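Local coordinates for hypothetical protein Atu2648 (Agrobacterium tumefaciens str. C58, PDB 1ZCE), which is of unknown function but consists largely of an EVE domain, related to the PUA and ASCH folds, and so may bind a modified base or RNA, at residues Asn34-Ala37 and Arg38-Arg42. Numbering follows the deposited sequence.
Sequences NYQA and RNNMR
Tyr35 and Arg38 run side by side on the first turn of helix 35-42, the ring edge of Tyr35 set against the guanidinium face of Arg38, with CD2 of Tyr35 3.7 Å from NH1 of Arg38. The two planes stand 65° apart, so this is an edge contact and no flat stack. A bend at chi3 (67°) swings the guanidinium of Arg38 round to its neighbour, Asn39, whose OD1 it grips side-on. NE of Arg38 reaches OD1 of Asn39 at 3.0 Å from above the amide plane. NH2 of Arg38 meets the same OD1 of Asn39 at 2.9 Å on a lone pair. The opposite guanidinium face of Arg38 carries NH2 of Arg42, itself salt-bridged to Asp84.

One residue on, OE1 of Gln36 takes a weak, bent bond from ND2 of Asn40 at 2.8 Å, with the amides turned 80° apart. Water 1 accepts from ND2 of Asn39 (3.0 Å) and weakly from NE2 of Gln36.

Beneath these side chains lies regular i to i+4 helical bonding, and Asn34 is the N-cap: its OD1 accepts from N of Ala37 at 2.9 Å. On the inner side Ala37 and Met41, a selenomethionine, pack on Val32 and Val122, seating the helix against the sheet. Tyr35 OH and Arg38 NH1 both hydrogen-bond to Lys82, through its NZ and its carbonyl respectively. With Asp84 close to both arginines, the charges of the two neighbouring guanidiniums are probably partly offset, and the side-on pair to Asn39 OD1, with the NH1 bond to the Lys82 carbonyl, should limit rotation of the Arg38 guanidinium.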
loop_
_atom_site.group_PDB
_atom_site.type_symbol
_atom_site.label_atom_id
_atom_site.label_comp_id
_atom_site.label_asym_id
_atom_site.label_seq_id
_atom_site.Cartn_x
_atom_site.Cartn_y
_atom_site.Cartn_z
ATOM N N ASN A 34 -1.838 3.606 -14.398
ATOM C CA ASN A 34 -1.251 2.325 -14.765
ATOM C C ASN A 34 -2.399 1.324 -14.672
ATOM O O ASN A 34 -3.056 1.224 -13.634
ATOM C CB ASN A 34 -0.131 1.978 -13.778
ATOM C CG ASN A 34 0.500 0.625 -14.049
ATOM O OD1 ASN A 34 -0.093 -0.418 -13.771
ATOM N ND2 ASN A 34 1.708 0.636 -14.596
ATOM N N TYR A 35 -2.649 0.592 -15.753
ATOM C CA TYR A 35 -3.754 -0.359 -15.769
ATOM C C TYR A 35 -3.664 -1.446 -14.711
ATOM O O TYR A 35 -4.649 -1.747 -14.041
ATOM C CB TYR A 35 -3.886 -0.989 -17.156
ATOM C CG TYR A 35 -4.210 0.016 -18.236
ATOM C CD1 TYR A 35 -3.316 0.268 -19.275
ATOM C CD2 TYR A 35 -5.404 0.731 -18.210
ATOM C CE1 TYR A 35 -3.601 1.210 -20.259
ATOM C CE2 TYR A 35 -5.698 1.675 -19.187
ATOM C CZ TYR A 35 -4.793 1.910 -20.210
ATOM O OH TYR A 35 -5.079 2.848 -21.177
ATOM N N GLN A 36 -2.487 -2.037 -14.550
ATOM C CA GLN A 36 -2.324 -3.095 -13.562
ATOM C C GLN A 36 -2.548 -2.591 -12.141
ATOM O O GLN A 36 -3.178 -3.271 -11.329
ATOM C CB GLN A 36 -0.935 -3.723 -13.683
ATOM C CG GLN A 36 -0.642 -4.746 -12.603
ATOM C CD GLN A 36 -1.708 -5.818 -12.507
ATOM O OE1 GLN A 36 -1.897 -6.424 -11.453
ATOM N NE2 GLN A 36 -2.402 -6.069 -13.610
ATOM N N ALA A 37 -2.022 -1.409 -11.836
ATOM C CA ALA A 37 -2.193 -0.825 -10.506
ATOM C C ALA A 37 -3.677 -0.538 -10.270
ATOM O O ALA A 37 -4.209 -0.796 -9.185
ATOM C CB ALA A 37 -1.378 0.454 -10.385
ATOM N N ARG A 38 -4.335 0.000 -11.293
ATOM C CA ARG A 38 -5.758 0.297 -11.226
ATOM C C ARG A 38 -6.531 -0.995 -10.983
ATOM O O ARG A 38 -7.434 -1.047 -10.150
ATOM C CB ARG A 38 -6.228 0.918 -12.541
ATOM C CG ARG A 38 -7.726 1.175 -12.606
ATOM C CD ARG A 38 -8.201 1.300 -14.048
ATOM N NE ARG A 38 -8.085 0.031 -14.762
ATOM C CZ ARG A 38 -8.393 -0.139 -16.042
ATOM N NH1 ARG A 38 -8.835 0.882 -16.763
ATOM N NH2 ARG A 38 -8.263 -1.335 -16.597
ATOM N N ASN A 39 -6.176 -2.040 -11.724
ATOM C CA ASN A 39 -6.852 -3.318 -11.590
ATOM C C ASN A 39 -6.615 -3.929 -10.219
ATOM O O ASN A 39 -7.481 -4.626 -9.695
ATOM C CB ASN A 39 -6.416 -4.275 -12.703
ATOM C CG ASN A 39 -6.873 -3.811 -14.083
ATOM O OD1 ASN A 39 -7.733 -2.934 -14.207
ATOM N ND2 ASN A 39 -6.306 -4.410 -15.126
ATOM N N ASN A 40 -5.448 -3.675 -9.635
ATOM C CA ASN A 40 -5.174 -4.190 -8.300
ATOM C C ASN A 40 -6.138 -3.504 -7.332
ATOM O O ASN A 40 -6.686 -4.139 -6.431
ATOM C CB ASN A 40 -3.713 -3.929 -7.911
ATOM C CG ASN A 40 -2.744 -4.907 -8.576
ATOM O OD1 ASN A 40 -1.539 -4.660 -8.660
ATOM N ND2 ASN A 40 -3.273 -6.029 -9.043
HETATM N N MSE A 41 -6.363 -2.210 -7.521
HETATM C CA MSE A 41 -7.296 -1.512 -6.649
HETATM C C MSE A 41 -8.714 -2.051 -6.838
HETATM O O MSE A 41 -9.467 -2.168 -5.873
HETATM C CB MSE A 41 -7.243 0.001 -6.885
HETATM C CG MSE A 41 -5.957 0.623 -6.353
HETATM SE SE MSE A 41 -5.907 2.573 -6.348
HETATM C CE MSE A 41 -5.887 2.828 -8.277
ATOM N N ARG A 42 -9.085 -2.370 -8.074
ATOM C CA ARG A 42 -10.411 -2.921 -8.332
ATOM C C ARG A 42 -10.602 -4.271 -7.644
ATOM O O ARG A 42 -11.731 -4.695 -7.413
ATOM C CB ARG A 42 -10.642 -3.099 -9.834
ATOM C CG ARG A 42 -10.802 -1.810 -10.597
ATOM C CD ARG A 42 -10.933 -2.087 -12.077
ATOM N NE ARG A 42 -11.166 -0.865 -12.832
ATOM C CZ ARG A 42 -11.334 -0.828 -14.147
ATOM N NH1 ARG A 42 -11.288 -1.951 -14.851
ATOM N NH2 ARG A 42 -11.558 0.328 -14.751
HETATM O O HOH W 1 -5.055 -7.128 -14.988
#